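Side-chain contacts in ATP-dependent 6-phosphofructokinase isozyme 2 (Escherichia coli, PDB 3UMO), which phosphorylates D-fructose 6-phosphate with ATP to give fructose 1,6-bisphosphate, the first committing step of glycolysis: residues E122-V125 and L126-E129; Q151-S154 and A155-Q159. All blocks are in the same frame, centred on the assembly; numbering follows the deposited sequence. Where two conformers were deposited one is given.

Contacts 1 and 2 sit at the C-terminal ends of two neighbouring helices on one face of the central parallel sheet, their centres about 10 Å apart. Contact 1, at the end of helix 115-125, comes first along the chain; strand 133-137 follows, then helix 146-158, whose last turns, with Q159 just beyond, form contact 2 ahead of strand 162-166. E122 meets L152, V125 meets A156 and L126 meets A155, while the Q159 amide probably donates to the backbone oxygen of L126, so the helix ends are tied as well as packed. In this ribokinase-like kinase both are structural packing: contact 2 lies away from the known sites, and the V125 side chain about 11 Å from substrate-binding G41.

Contact 1 of 2, residues E122-V125 and L126-E129; sequences EEQV and LEIE
L126 N donates to E122 O at 3.0 Å, an i to i+4 bond, whereas the bonds from E127 N to Q124 O and from I128 N to V125 O span three residues. The second of these, 3.0 Å from I128 N to V125 O, closes a type I beta turn from V125 to I128, the motif by which the chain leaves helix 115-125 on its way to strand 133-137 of the ribokinase-like parallel sheet.

On the inner face, I128 turns back on the helix end: with CG1 beside its backbone N (chi1 -67°), CD1 comes to 4.3 Å from V125 CG1. Both side chains also rest on L134 of the sheet. L126 lies over the preceding turn, its CG 3.4 Å from E122 O.

Q124, E123 and E127 bring their polar ends together at the other side, Q124 also touching I58 of strand 55-61. Q124 is bent at chi2 (-56°), which brings its amide beside the carboxylate of E127, the two planes 71° apart. Its NE2 and OE1 lie about equally far from E127 OE1, at 3.9 and 4.0 Å, a loose approach rather than a hydrogen bond. An alanine at Q124 removes the amide, which is likely to leave the E127 carboxylate freer to turn and a gap against I58. E123 runs out extended past the same carboxylate, and the like charges probably disfavour any closer approach: E123 OE2 and E127 OE2 remain 4.8 Å apart, while E127 CG sits 3.3 Å from E123 O.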
loop_
_atom_site.group_PDB
_atom_site.type_symbol
_atom_site.label_atom_id
_atom_site.label_comp_id
_atom_site.label_asym_id
_atom_site.label_seq_id
_atom_site.Cartn_x
_atom_site.Cartn_y
_atom_site.Cartn_z
ATOM N N GLU A 122 24.612 34.965 -4.228
ATOM C CA GLU A 122 25.872 35.189 -3.531
ATOM C C GLU A 122 26.012 36.663 -3.135
ATOM O O GLU A 122 26.458 36.978 -2.031
ATOM C CB GLU A 122 27.031 34.768 -4.438
ATOM C CG GLU A 122 28.288 34.311 -3.726
ATOM C CD GLU A 122 29.181 33.474 -4.629
ATOM O OE1 GLU A 122 28.773 33.199 -5.781
ATOM O OE2 GLU A 122 30.285 33.092 -4.189
ATOM N N GLU A 123 25.618 37.561 -4.035
ATOM C CA GLU A 123 25.660 38.999 -3.766
ATOM C C GLU A 123 24.778 39.364 -2.571
ATOM O O GLU A 123 25.171 40.178 -1.731
ATOM C CB GLU A 123 25.246 39.797 -5.009
ATOM C CG GLU A 123 25.374 41.301 -4.859
ATOM C CD GLU A 123 25.094 42.041 -6.154
ATOM O OE1 GLU A 123 24.348 41.503 -7.002
ATOM O OE2 GLU A 123 25.625 43.156 -6.323
ATOM N N GLN A 124 23.598 38.753 -2.496
ATOM C CA GLN A 124 22.688 38.980 -1.374
ATOM C C GLN A 124 23.322 38.544 -0.057
ATOM O O GLN A 124 23.258 39.257 0.944
ATOM C CB GLN A 124 21.362 38.237 -1.580
ATOM C CG GLN A 124 20.415 38.903 -2.574
ATOM C CD GLN A 124 20.104 40.349 -2.216
ATOM O OE1 GLN A 124 20.267 41.251 -3.038
ATOM N NE2 GLN A 124 19.652 40.574 -0.986
ATOM N N VAL A 125 23.936 37.365 -0.071
ATOM C CA VAL A 125 24.568 36.813 1.123
ATOM C C VAL A 125 25.697 37.702 1.637
ATOM O O VAL A 125 25.832 37.905 2.840
ATOM C CB VAL A 125 25.099 35.389 0.870
ATOM C CG1 VAL A 125 25.988 34.931 2.017
ATOM C CG2 VAL A 125 23.943 34.426 0.677
ATOM N N LEU A 126 26.493 38.247 0.725
ATOM C CA LEU A 126 27.631 39.066 1.126
ATOM C C LEU A 126 27.240 40.483 1.564
ATOM O O LEU A 126 28.098 41.283 1.952
ATOM C CB LEU A 126 28.704 39.077 0.032
ATOM C CG LEU A 126 29.233 37.667 -0.263
ATOM C CD1 LEU A 126 30.342 37.688 -1.306
ATOM C CD2 LEU A 126 29.707 36.985 1.023
ATOM N N GLU A 127 25.946 40.786 1.514
ATOM C CA GLU A 127 25.437 42.032 2.079
ATOM C C GLU A 127 25.086 41.857 3.553
ATOM O O GLU A 127 24.799 42.828 4.252
ATOM C CB GLU A 127 24.223 42.533 1.297
ATOM C CG GLU A 127 24.560 43.024 -0.100
ATOM C CD GLU A 127 23.333 43.424 -0.891
ATOM O OE1 GLU A 127 22.224 43.417 -0.316
ATOM O OE2 GLU A 127 23.479 43.743 -2.092
ATOM N N ILE A 128 25.105 40.611 4.017
ATOM C CA ILE A 128 24.872 40.314 5.425
ATOM C C ILE A 128 26.033 40.879 6.240
ATOM O O ILE A 128 27.192 40.784 5.826
ATOM C CB ILE A 128 24.733 38.793 5.652
ATOM C CG1 ILE A 128 23.458 38.276 4.980
ATOM C CG2 ILE A 128 24.719 38.459 7.125
ATOM C CD1 ILE A 128 23.383 36.760 4.894
ATOM N N GLU A 129 25.721 41.491 7.381
ATOM C CA GLU A 129 26.750 42.107 8.211
ATOM C C GLU A 129 27.617 41.063 8.909
ATOM O O GLU A 129 27.198 39.921 9.098
ATOM C CB GLU A 129 26.118 43.043 9.247
ATOM C CG GLU A 129 25.100 42.380 10.158
ATOM C CD GLU A 129 23.683 42.460 9.616
ATOM O OE1 GLU A 129 23.434 42.015 8.474
ATOM O OE2 GLU A 129 22.815 42.987 10.339
#

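Contact 2 of 2, residues Q151-S154 and A155-Q159; sequences QLIS and AAQKQ
S154 and K158, one helical turn apart, meet through the lysine's aliphatic chain. A first torsion of -72°, with CG beside the backbone N, lays the extended chain of K158 back along S154, where its CG lies 3.2 Å from S154 O. In the conformer given, which is one of two, S154 OG is anti to its own backbone N (chi1 -177°) and 3.5 Å from K158 CE, a touch less certain than that of CG on S154 O.

I153 and Q157 form the next such pair. They lie side by side and point the same way, with I153 CG2 4.2 Å from Q157 CD. The glutamine's CG packs at 3.3 Å over I153 O, and its NE2 is hydrogen-bonded to the backbone oxygen of G179.

This is the C-terminal part of helix 146-158, the crossover helix of a beta-alpha-beta unit between strands 133-137 and 162-166. Successive i to i+4 bonds run through it, from A155 N to Q151 O through to K158 N to S154 O. A156 touches C163 of the sheet with its methyl group, which also lies 3.6 Å from L152 O. The neighbouring methyl, A155 CB, is 3.2 Å from Q151 O.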
loop_
_atom_site.group_PDB
_atom_site.type_symbol
_atom_site.label_atom_id
_atom_site.label_comp_id
_atom_site.label_asym_id
_atom_site.label_seq_id
_atom_site.Cartn_x
_atom_site.Cartn_y
_atom_site.Cartn_z
ATOM N N GLN A 151 32.395 27.787 -2.580
ATOM C CA GLN A 151 32.829 29.168 -2.767
ATOM C C GLN A 151 31.945 30.157 -2.024
ATOM O O GLN A 151 32.439 31.143 -1.476
ATOM C CB GLN A 151 32.869 29.524 -4.255
ATOM C CG GLN A 151 34.029 28.888 -5.008
ATOM C CD GLN A 151 33.851 28.945 -6.514
ATOM O OE1 GLN A 151 33.081 29.757 -7.032
ATOM N NE2 GLN A 151 34.558 28.072 -7.225
ATOM N N LEU A 152 30.642 29.897 -2.003
ATOM C CA LEU A 152 29.713 30.822 -1.359
ATOM C C LEU A 152 29.967 30.847 0.142
ATOM O O LEU A 152 30.051 31.912 0.756
ATOM C CB LEU A 152 28.260 30.437 -1.653
ATOM C CG LEU A 152 27.178 31.360 -1.082
ATOM C CD1 LEU A 152 26.035 31.521 -2.071
ATOM C CD2 LEU A 152 26.650 30.829 0.241
ATOM N N ILE A 153 30.101 29.662 0.723
ATOM C CA ILE A 153 30.315 29.539 2.156
ATOM C C ILE A 153 31.669 30.109 2.566
ATOM O O ILE A 153 31.773 30.796 3.586
ATOM C CB ILE A 153 30.129 28.082 2.618
ATOM C CG1 ILE A 153 28.652 27.708 2.507
ATOM C CG2 ILE A 153 30.617 27.899 4.043
ATOM C CD1 ILE A 153 28.407 26.228 2.439
ATOM N N SER A 154 32.697 29.855 1.760
ATOM C CA SER A 154 34.016 30.406 2.037
ATOM C C SER A 154 33.967 31.928 1.990
ATOM O O SER A 154 34.564 32.599 2.831
ATOM C CB SER A 154 35.049 29.890 1.033
ATOM O OG SER A 154 36.343 30.371 1.358
ATOM N N ALA A 155 33.247 32.459 1.007
ATOM C CA ALA A 155 33.103 33.904 0.833
ATOM C C ALA A 155 32.416 34.531 2.039
ATOM O O ALA A 155 32.836 35.578 2.534
ATOM C CB ALA A 155 32.318 34.204 -0.433
ATOM N N ALA A 156 31.352 33.883 2.505
ATOM C CA ALA A 156 30.585 34.388 3.637
ATOM C C ALA A 156 31.414 34.403 4.918
ATOM O O ALA A 156 31.407 35.387 5.663
ATOM C CB ALA A 156 29.305 33.573 3.824
ATOM N N GLN A 157 32.137 33.315 5.170
ATOM C CA GLN A 157 32.936 33.194 6.389
ATOM C C GLN A 157 34.096 34.191 6.474
ATOM O O GLN A 157 34.417 34.680 7.559
ATOM C CB GLN A 157 33.430 31.754 6.578
ATOM C CG GLN A 157 32.297 30.777 6.877
ATOM C CD GLN A 157 32.781 29.405 7.312
ATOM O OE1 GLN A 157 32.163 28.765 8.162
ATOM N NE2 GLN A 157 33.875 28.943 6.721
ATOM N N LYS A 158 34.716 34.495 5.338
ATOM C CA LYS A 158 35.845 35.431 5.307
ATOM C C LYS A 158 35.516 36.797 5.905
ATOM O O LYS A 158 36.402 37.508 6.382
ATOM C CB LYS A 158 36.354 35.617 3.880
ATOM C CG LYS A 158 37.100 34.423 3.332
ATOM C CD LYS A 158 37.560 34.687 1.918
ATOM C CE LYS A 158 38.017 33.410 1.236
ATOM N NZ LYS A 158 38.030 33.559 -0.247
ATOM N N GLN A 159 34.238 37.159 5.884
ATOM C CA GLN A 159 33.825 38.466 6.374
ATOM C C GLN A 159 32.926 38.377 7.597
ATOM O O GLN A 159 32.079 39.244 7.824
ATOM C CB GLN A 159 33.118 39.239 5.273
ATOM C CG GLN A 159 31.944 38.504 4.701
ATOM C CD GLN A 159 31.299 39.264 3.579
ATOM O OE1 GLN A 159 31.804 39.271 2.457
ATOM N NE2 GLN A 159 30.185 39.928 3.872
#